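Local coordinates for protein putative TetR-family transcriptional regulator (Rhodococcus sp., PDB 2G3B) that probably binds operator DNA and represses transcription as a dimeric, all-helical regulator of the TetR family, at residues 13-18 against 96-100; 86-90 against 162-166; 4-9 against 39-44. One frame throughout, in Å; residues are numbered along the deposited sequence.

The three contacts follow the chain from the probable DNA-binding end into the regulatory domain. Contact 3 (4-9 with 39-44) lies within the DNA-binding domain, contact 1 (13-18 with 96-100) joins the two domains, and contact 2 (86-90 with 162-166) lies inside the regulatory domain, where a glycerol, probably from the crystallisation liquor, sits by E87. Helix 2-23 serves both contacts 3 and 1, whose centres are about 17 Å apart. Contacts 1 and 2 are centred about 13 Å apart and touch where S98 OG packs against W166 CZ3 at 3.6 Å. Contacts 2 and 3, with centres about 28 Å apart, lie on opposite sides of the chain's centre.

Contact 1. Residues 13-18 against 96-100; sequences ATAIAQ and ENSLA
E96 reaches along the flank of helix 2-23 to T14 while A17 packs close to the backbone of A100, and together they form an interdomain helix-helix contact of the TetR fold, joining the first helix of the DNA-binding domain to helix 92-110 of the regulatory domain. Over the short segments the axes approach to 7.8 Å at 63°, and small residues make this possible: the CA atoms of A17 and A100 are 3.9 Å apart. The methyl of A17 points at the other helix, with CB of L99 3.7 Å from A17 CB and CG of E96 on another side at 3.6 Å. Beside it, the CB of A100 lies against the carbonyl O of A13, and the CG2 branch of I16 meets the backbone of A100.

E96 holds the polar flank. Its CG is anti to the backbone N (chi1 -171°) and the chain stays extended through CD, which carries CG past A17 and brings the carboxylate to T14. There E96 OE2 comes within 2.8 Å of T14 OG1, which also lies by the carbonyl O of K10. OE1 turns to another partner, R61 of helix 47-66, which also bonds N97 OD1. With the R61 guanidinium at one oxygen and polar neighbours round the other, the carboxylate is probably fixed in rotation and favoured as the anion. At the far end L99 also packs on V109 of the second subunit, which places the dimer interface beside this domain junction. Q18, its chain bent at chi2, joins the polar flank through one water, which donates to Q18 OE1 at 3.2 Å and to E96 OE2 at 2.8 Å.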
loop_
_atom_site.group_PDB
_atom_site.type_symbol
_atom_site.label_atom_id
_atom_site.label_comp_id
_atom_site.label_asym_id
_atom_site.label_seq_id
_atom_site.Cartn_x
_atom_site.Cartn_y
_atom_site.Cartn_z
ATOM N N ALA A 13 -18.487 -3.547 4.603
ATOM C CA ALA A 13 -17.388 -2.559 4.671
ATOM C C ALA A 13 -16.845 -2.338 6.106
ATOM O O ALA A 13 -15.615 -2.344 6.333
ATOM C CB ALA A 13 -17.850 -1.226 4.044
ATOM N N THR A 14 -17.743 -2.165 7.074
ATOM C CA THR A 14 -17.348 -2.030 8.478
ATOM C C THR A 14 -16.626 -3.262 9.071
ATOM O O THR A 14 -15.617 -3.113 9.736
ATOM C CB THR A 14 -18.598 -1.703 9.340
ATOM O OG1 THR A 14 -19.240 -0.560 8.767
ATOM C CG2 THR A 14 -18.219 -1.427 10.817
ATOM N N ALA A 15 -17.178 -4.456 8.840
ATOM C CA ALA A 15 -16.566 -5.716 9.232
ATOM C C ALA A 15 -15.185 -5.886 8.639
ATOM O O ALA A 15 -14.188 -6.200 9.326
ATOM C CB ALA A 15 -17.503 -6.895 8.818
ATOM N N ILE A 16 -15.084 -5.628 7.365
ATOM C CA ILE A 16 -13.771 -5.684 6.753
ATOM C C ILE A 16 -12.787 -4.679 7.353
ATOM O O ILE A 16 -11.666 -5.069 7.693
ATOM C CB ILE A 16 -13.841 -5.566 5.240
ATOM C CG1 ILE A 16 -14.682 -6.754 4.686
ATOM C CG2 ILE A 16 -12.373 -5.605 4.653
ATOM C CD1 ILE A 16 -15.164 -6.558 3.225
ATOM N N ALA A 17 -13.196 -3.415 7.484
ATOM C CA ALA A 17 -12.339 -2.389 8.045
ATOM C C ALA A 17 -11.831 -2.733 9.468
ATOM O O ALA A 17 -10.653 -2.471 9.795
ATOM C CB ALA A 17 -13.057 -1.023 8.046
ATOM N N GLN A 18 -12.712 -3.321 10.274
ATOM C CA GLN A 18 -12.469 -3.471 11.700
ATOM C C GLN A 18 -11.832 -4.800 12.082
ATOM O O GLN A 18 -11.048 -4.853 13.045
ATOM C CB GLN A 18 -13.816 -3.348 12.470
ATOM C CG GLN A 18 -14.367 -1.895 12.469
ATOM C CD GLN A 18 -13.384 -0.861 13.058
ATOM O OE1 GLN A 18 -12.888 0.052 12.360
ATOM N NE2 GLN A 18 -13.104 -0.998 14.354
ATOM N N GLU A 96 -12.954 4.731 7.034
ATOM C CA GLU A 96 -13.423 3.346 6.924
ATOM C C GLU A 96 -13.164 2.757 5.544
ATOM O O GLU A 96 -12.709 1.622 5.443
ATOM C CB GLU A 96 -14.887 3.249 7.285
ATOM C CG GLU A 96 -15.297 1.779 7.373
ATOM C CD GLU A 96 -16.755 1.629 7.504
ATOM O OE1 GLU A 96 -17.448 1.792 6.487
ATOM O OE2 GLU A 96 -17.212 1.408 8.638
ATOM N N ASN A 97 -13.475 3.480 4.477
ATOM C CA ASN A 97 -13.237 2.963 3.119
ATOM C C ASN A 97 -11.774 2.584 2.973
ATOM O O ASN A 97 -11.431 1.579 2.383
ATOM C CB ASN A 97 -13.363 4.086 2.044
ATOM C CG ASN A 97 -14.766 4.255 1.536
ATOM O OD1 ASN A 97 -15.648 3.405 1.803
ATOM N ND2 ASN A 97 -15.006 5.371 0.771
ATOM N N SER A 98 -10.925 3.475 3.494
ATOM C CA SER A 98 -9.484 3.319 3.420
ATOM C C SER A 98 -8.958 2.102 4.199
ATOM O O SER A 98 -8.148 1.327 3.653
ATOM C CB SER A 98 -8.840 4.652 3.830
ATOM O OG SER A 98 -7.467 4.532 3.660
ATOM N N LEU A 99 -9.447 1.901 5.442
ATOM C CA LEU A 99 -9.148 0.720 6.207
ATOM C C LEU A 99 -9.552 -0.562 5.494
ATOM O O LEU A 99 -8.761 -1.513 5.481
ATOM C CB LEU A 99 -9.812 0.733 7.608
ATOM C CG LEU A 99 -9.288 1.770 8.576
ATOM C CD1 LEU A 99 -10.371 2.036 9.679
ATOM C CD2 LEU A 99 -7.906 1.245 9.160
ATOM N N ALA A 100 -10.778 -0.604 4.960
ATOM C CA ALA A 100 -11.320 -1.801 4.277
ATOM C C ALA A 100 -10.505 -2.093 3.024
ATOM O O ALA A 100 -10.099 -3.221 2.815
ATOM C CB ALA A 100 -12.787 -1.612 3.923
HETATM O O HOH W 1 -15.460 1.254 10.796
#

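Contact 2. Residues 86-90 against 162-166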
loop_
_atom_site.group_PDB
_atom_site.type_symbol
_atom_site.label_atom_id
_atom_site.label_comp_id
_atom_site.label_asym_id
_atom_site.label_seq_id
_atom_site.Cartn_x
_atom_site.Cartn_y
_atom_site.Cartn_z
ATOM N N GLY A 86 -9.308 13.644 -2.207
ATOM C CA GLY A 86 -10.547 13.087 -1.643
ATOM C C GLY A 86 -10.381 11.721 -0.964
ATOM O O GLY A 86 -11.207 11.343 -0.118
ATOM N N GLU A 87 -9.314 11.005 -1.322
ATOM C CA GLU A 87 -8.984 9.658 -0.782
ATOM C C GLU A 87 -8.463 9.652 0.653
ATOM O O GLU A 87 -8.499 8.621 1.382
ATOM C CB GLU A 87 -7.888 9.038 -1.687
ATOM C CG GLU A 87 -8.253 8.901 -3.165
ATOM C CD GLU A 87 -9.385 7.869 -3.401
ATOM O OE1 GLU A 87 -9.600 6.987 -2.558
ATOM O OE2 GLU A 87 -10.050 7.952 -4.440
ATOM N N ILE A 88 -7.930 10.796 1.057
ATOM C CA ILE A 88 -7.280 10.933 2.358
ATOM C C ILE A 88 -7.824 12.150 3.081
ATOM O O ILE A 88 -7.424 13.268 2.812
ATOM C CB ILE A 88 -5.722 10.897 2.296
ATOM C CG1 ILE A 88 -5.235 9.576 1.667
ATOM C CG2 ILE A 88 -5.103 11.158 3.720
ATOM C CD1 ILE A 88 -3.732 9.565 1.339
ATOM N N GLN A 89 -8.754 11.884 4.014
ATOM C CA GLN A 89 -9.535 12.903 4.737
ATOM C C GLN A 89 -9.910 12.334 6.069
ATOM O O GLN A 89 -10.151 11.136 6.173
ATOM C CB GLN A 89 -10.884 13.278 4.036
ATOM C CG GLN A 89 -10.789 13.630 2.578
ATOM C CD GLN A 89 -12.106 14.207 2.036
ATOM O OE1 GLN A 89 -12.631 15.191 2.569
ATOM N NE2 GLN A 89 -12.656 13.573 1.005
ATOM N N ASP A 90 -9.916 13.184 7.090
ATOM C CA ASP A 90 -10.353 12.819 8.442
ATOM C C ASP A 90 -11.882 12.909 8.503
ATOM O O ASP A 90 -12.437 13.819 9.166
ATOM C CB ASP A 90 -9.793 13.812 9.474
ATOM C CG ASP A 90 -8.285 13.740 9.617
ATOM O OD1 ASP A 90 -7.704 12.655 9.382
ATOM O OD2 ASP A 90 -7.654 14.796 9.948
ATOM N N LEU A 162 0.623 5.910 0.485
ATOM C CA LEU A 162 0.462 6.933 1.518
ATOM C C LEU A 162 -0.599 6.531 2.512
ATOM O O LEU A 162 -0.418 6.760 3.702
ATOM C CB LEU A 162 0.066 8.283 0.912
ATOM C CG LEU A 162 1.226 8.964 0.139
ATOM C CD1 LEU A 162 0.717 10.149 -0.668
ATOM C CD2 LEU A 162 2.328 9.421 1.111
ATOM N N SER A 163 -1.721 5.998 2.008
ATOM C CA SER A 163 -2.830 5.569 2.894
ATOM C C SER A 163 -2.395 4.475 3.874
ATOM O O SER A 163 -2.798 4.494 5.038
ATOM C CB SER A 163 -4.017 5.069 2.079
ATOM O OG SER A 163 -4.508 6.174 1.279
ATOM N N GLY A 164 -1.539 3.562 3.411
ATOM C CA GLY A 164 -1.036 2.493 4.299
ATOM C C GLY A 164 -0.280 3.092 5.479
ATOM O O GLY A 164 -0.410 2.613 6.616
ATOM N N ARG A 165 0.547 4.114 5.232
ATOM C CA ARG A 165 1.287 4.782 6.310
ATOM C C ARG A 165 0.379 5.629 7.196
ATOM O O ARG A 165 0.537 5.704 8.422
ATOM C CB ARG A 165 2.340 5.687 5.649
ATOM C CG ARG A 165 3.469 4.863 4.968
ATOM C CD ARG A 165 4.696 5.749 4.770
ATOM N NE ARG A 165 5.682 5.013 3.934
ATOM C CZ ARG A 165 6.592 5.608 3.175
ATOM N NH1 ARG A 165 6.611 6.947 3.132
ATOM N NH2 ARG A 165 7.463 4.868 2.475
ATOM N N TRP A 166 -0.600 6.238 6.546
ATOM C CA TRP A 166 -1.563 7.111 7.225
ATOM C C TRP A 166 -2.361 6.320 8.258
ATOM O O TRP A 166 -2.553 6.791 9.369
ATOM C CB TRP A 166 -2.499 7.693 6.182
ATOM C CG TRP A 166 -3.646 8.556 6.692
ATOM C CD1 TRP A 166 -3.566 9.684 7.503
ATOM C CD2 TRP A 166 -5.007 8.452 6.279
ATOM N NE1 TRP A 166 -4.827 10.247 7.632
ATOM C CE2 TRP A 166 -5.727 9.497 6.914
ATOM C CE3 TRP A 166 -5.708 7.527 5.466
ATOM C CZ2 TRP A 166 -7.129 9.669 6.743
ATOM C CZ3 TRP A 166 -7.063 7.674 5.292
ATOM C CH2 TRP A 166 -7.783 8.751 5.951
HETATM O O HOH W 2 -7.167 6.266 1.181
#
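S163 OG is gripped by a water, from which it accepts at 2.7 Å, and by the helix itself, being bonded to the carbonyl O of V159 one turn earlier. This loop-to-helix contact lies inside the helical C-terminal regulatory domain of the TetR fold. The same water donates to E87 O, also at 2.7 Å, and thus bridges the helix to the loop. Around this link the packing is apolar. I88 sends its two branches to different targets: CD1 extends to CB of L162 and to S163 OG, while CG2 stands over the face of the W166 indole, 3.7 Å from the centroid of its six-membered ring and 15° off the normal, a CH-pi contact. The W166 ring is carried out to the loop by a CG anti to the backbone N (chi1 176°). At the edge of the indole, near its plane, Q89 O lies 3.4 Å from W166 CH2, and D90 OD1 approaches W166 CZ2. T173 OG1 bonds both D90 OD1 and W166 NE1, securing the rim of the ring. Within the loop, Q89 NE2 donates almost straight (176°) to G86 O, folding the side chain back on the backbone of G86. The loop leads from helix 76-86 into helix 92-110, whose V95 and S98 also touch W166, and helix 173-188 covers I88 with A176 and L180, while L162 also packs on A157 of the second subunit.

Contact 3. Residues 4-9 against 39-44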
loop_
_atom_site.group_PDB
_atom_site.type_symbol
_atom_site.label_atom_id
_atom_site.label_comp_id
_atom_site.label_asym_id
_atom_site.label_seq_id
_atom_site.Cartn_x
_atom_site.Cartn_y
_atom_site.Cartn_z
ATOM N N ARG A 4 -31.810 -3.100 0.942
ATOM C CA ARG A 4 -31.259 -4.200 1.739
ATOM C C ARG A 4 -29.856 -4.617 1.263
ATOM O O ARG A 4 -29.008 -4.945 2.080
ATOM C CB ARG A 4 -32.232 -5.393 1.800
ATOM C CG ARG A 4 -33.582 -5.074 2.460
ATOM C CD ARG A 4 -34.382 -6.368 2.725
ATOM N NE ARG A 4 -34.724 -7.123 1.500
ATOM C CZ ARG A 4 -35.575 -8.162 1.423
ATOM N NH1 ARG A 4 -36.222 -8.639 2.496
ATOM N NH2 ARG A 4 -35.763 -8.753 0.248
ATOM N N ARG A 5 -29.630 -4.619 -0.049
ATOM C CA ARG A 5 -28.287 -4.849 -0.604
ATOM C C ARG A 5 -27.317 -3.799 -0.043
ATOM O O ARG A 5 -26.260 -4.160 0.436
ATOM C CB ARG A 5 -28.283 -4.801 -2.134
ATOM C CG ARG A 5 -28.889 -6.025 -2.766
ATOM C CD ARG A 5 -28.925 -5.925 -4.275
ATOM N NE ARG A 5 -27.712 -6.470 -4.903
ATOM C CZ ARG A 5 -27.686 -7.531 -5.726
ATOM N NH1 ARG A 5 -28.810 -8.184 -6.051
ATOM N NH2 ARG A 5 -26.529 -7.947 -6.241
ATOM N N ASP A 6 -27.709 -2.525 -0.082
ATOM C CA ASP A 6 -26.914 -1.418 0.493
ATOM C C ASP A 6 -26.590 -1.607 1.984
ATOM O O ASP A 6 -25.463 -1.348 2.392
ATOM C CB ASP A 6 -27.651 -0.082 0.286
ATOM C CG ASP A 6 -26.886 1.134 0.882
ATOM O OD1 ASP A 6 -26.126 1.787 0.125
ATOM O OD2 ASP A 6 -27.034 1.431 2.105
ATOM N N ALA A 7 -27.569 -2.065 2.791
ATOM C CA ALA A 7 -27.337 -2.361 4.213
ATOM C C ALA A 7 -26.339 -3.488 4.384
ATOM O O ALA A 7 -25.473 -3.437 5.255
ATOM C CB ALA A 7 -28.683 -2.719 4.957
ATOM N N ILE A 8 -26.443 -4.513 3.542
ATOM C CA ILE A 8 -25.519 -5.630 3.636
ATOM C C ILE A 8 -24.069 -5.147 3.356
ATOM O O ILE A 8 -23.111 -5.530 4.063
ATOM C CB ILE A 8 -25.886 -6.810 2.672
ATOM C CG1 ILE A 8 -27.138 -7.553 3.199
ATOM C CG2 ILE A 8 -24.722 -7.784 2.581
ATOM C CD1 ILE A 8 -27.884 -8.415 2.110
ATOM N N LEU A 9 -23.935 -4.356 2.302
ATOM C CA LEU A 9 -22.609 -3.938 1.815
ATOM C C LEU A 9 -21.996 -2.943 2.820
ATOM O O LEU A 9 -20.820 -3.033 3.191
ATOM C CB LEU A 9 -22.748 -3.352 0.388
ATOM C CG LEU A 9 -23.160 -4.453 -0.613
ATOM C CD1 LEU A 9 -23.347 -3.965 -2.018
ATOM C CD2 LEU A 9 -22.161 -5.604 -0.544
ATOM N N LEU A 39 -30.942 -14.085 2.636
ATOM C CA LEU A 39 -31.092 -12.944 1.691
ATOM C C LEU A 39 -29.745 -12.561 1.159
ATOM O O LEU A 39 -29.606 -12.210 -0.033
ATOM C CB LEU A 39 -31.745 -11.735 2.328
ATOM C CG LEU A 39 -31.930 -10.523 1.402
ATOM C CD1 LEU A 39 -33.001 -10.796 0.314
ATOM C CD2 LEU A 39 -32.240 -9.297 2.169
ATOM N N LEU A 40 -28.744 -12.608 2.040
ATOM C CA LEU A 40 -27.389 -12.246 1.630
ATOM C C LEU A 40 -26.904 -13.211 0.519
ATOM O O LEU A 40 -26.368 -12.774 -0.546
ATOM C CB LEU A 40 -26.496 -12.187 2.892
ATOM C CG LEU A 40 -25.074 -11.684 2.751
ATOM C CD1 LEU A 40 -24.581 -11.118 4.119
ATOM C CD2 LEU A 40 -24.216 -12.876 2.256
ATOM N N TYR A 41 -27.137 -14.511 0.715
ATOM C CA TYR A 41 -26.782 -15.486 -0.306
ATOM C C TYR A 41 -27.596 -15.387 -1.591
ATOM O O TYR A 41 -27.069 -15.642 -2.684
ATOM C CB TYR A 41 -26.923 -16.905 0.206
ATOM C CG TYR A 41 -25.981 -17.257 1.328
ATOM C CD1 TYR A 41 -24.616 -17.119 1.193
ATOM C CD2 TYR A 41 -26.470 -17.820 2.512
ATOM C CE1 TYR A 41 -23.751 -17.469 2.227
ATOM C CE2 TYR A 41 -25.600 -18.185 3.562
ATOM C CZ TYR A 41 -24.267 -18.018 3.405
ATOM O OH TYR A 41 -23.420 -18.402 4.415
ATOM N N TYR A 42 -28.877 -15.050 -1.464
ATOM C CA TYR A 42 -29.677 -14.749 -2.650
ATOM C C TYR A 42 -29.074 -13.618 -3.504
ATOM O O TYR A 42 -29.010 -13.729 -4.728
ATOM C CB TYR A 42 -31.115 -14.418 -2.275
ATOM C CG TYR A 42 -32.017 -14.290 -3.492
ATOM C CD1 TYR A 42 -32.352 -15.422 -4.289
ATOM C CD2 TYR A 42 -32.538 -13.053 -3.856
ATOM C CE1 TYR A 42 -33.180 -15.288 -5.433
ATOM C CE2 TYR A 42 -33.332 -12.916 -4.993
ATOM C CZ TYR A 42 -33.657 -14.030 -5.759
ATOM O OH TYR A 42 -34.466 -13.874 -6.862
ATOM N N HIS A 43 -28.646 -12.528 -2.874
ATOM C CA HIS A 43 -28.106 -11.407 -3.694
ATOM C C HIS A 43 -26.688 -11.587 -4.132
ATOM O O HIS A 43 -26.311 -11.069 -5.171
ATOM C CB HIS A 43 -28.182 -10.064 -2.950
ATOM C CG HIS A 43 -29.575 -9.557 -2.789
ATOM N ND1 HIS A 43 -30.436 -9.422 -3.859
ATOM C CD2 HIS A 43 -30.263 -9.148 -1.696
ATOM C CE1 HIS A 43 -31.605 -8.977 -3.428
ATOM N NE2 HIS A 43 -31.525 -8.793 -2.123
ATOM N N PHE A 44 -25.866 -12.230 -3.312
ATOM C CA PHE A 44 -24.409 -12.232 -3.549
ATOM C C PHE A 44 -23.818 -13.631 -3.784
ATOM O O PHE A 44 -22.647 -13.767 -4.110
ATOM C CB PHE A 44 -23.716 -11.509 -2.391
ATOM C CG PHE A 44 -24.195 -10.078 -2.224
ATOM C CD1 PHE A 44 -24.988 -9.715 -1.128
ATOM C CD2 PHE A 44 -23.872 -9.095 -3.184
ATOM C CE1 PHE A 44 -25.441 -8.381 -0.983
ATOM C CE2 PHE A 44 -24.333 -7.757 -3.046
ATOM C CZ PHE A 44 -25.099 -7.413 -1.944
#
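R5 begins with CG anti to its carbonyl carbon (chi1 -74°) and then bends at chi3, laying its aliphatic part over H43 and curling the guanidinium round toward the end of helix 37-44. H43 meets it from the other helix, its own CG likewise anti to the carbonyl carbon. As a result R5 CG stands above the centre of the imidazole, 3.6 Å from its centroid, in a CH-pi contact, and the ring of Y42 lies by the opposite face. The guanidinium is turned 50° from the imidazole plane, its face set over H43 CB, and R5 NH1 comes within 3.0 Å of H43 ND1. An alanine in place of R5 is likely to uncover this face of the H43 imidazole and leave the ring freer to turn.

Deeper in, I8 is the apolar centre: its CG2 branch touches L40 CD1 and F44 CE1, each at 3.7 Å, while CD1 lies in the plane of the F44 ring, at its edge. L9 adds CD2 near F44 CZ, also at 3.7 Å. At the outer end R4 crosses L39 at about a right angle, and L39 CD2 rests over one face of its guanidinium, 3.4 Å from R4 NE.

Helix 37-44 is the probable recognition helix of the predicted helix-turn-helix, and these contacts pack it against helix 2-23, at 101° to it over the short segments. The other helices of the DNA-binding domain close the small core: V29 of helix 26-33 touches both I8 and L40, and helix 47-66 lies behind, with L50 against I8 and A53 against both L9 and F44.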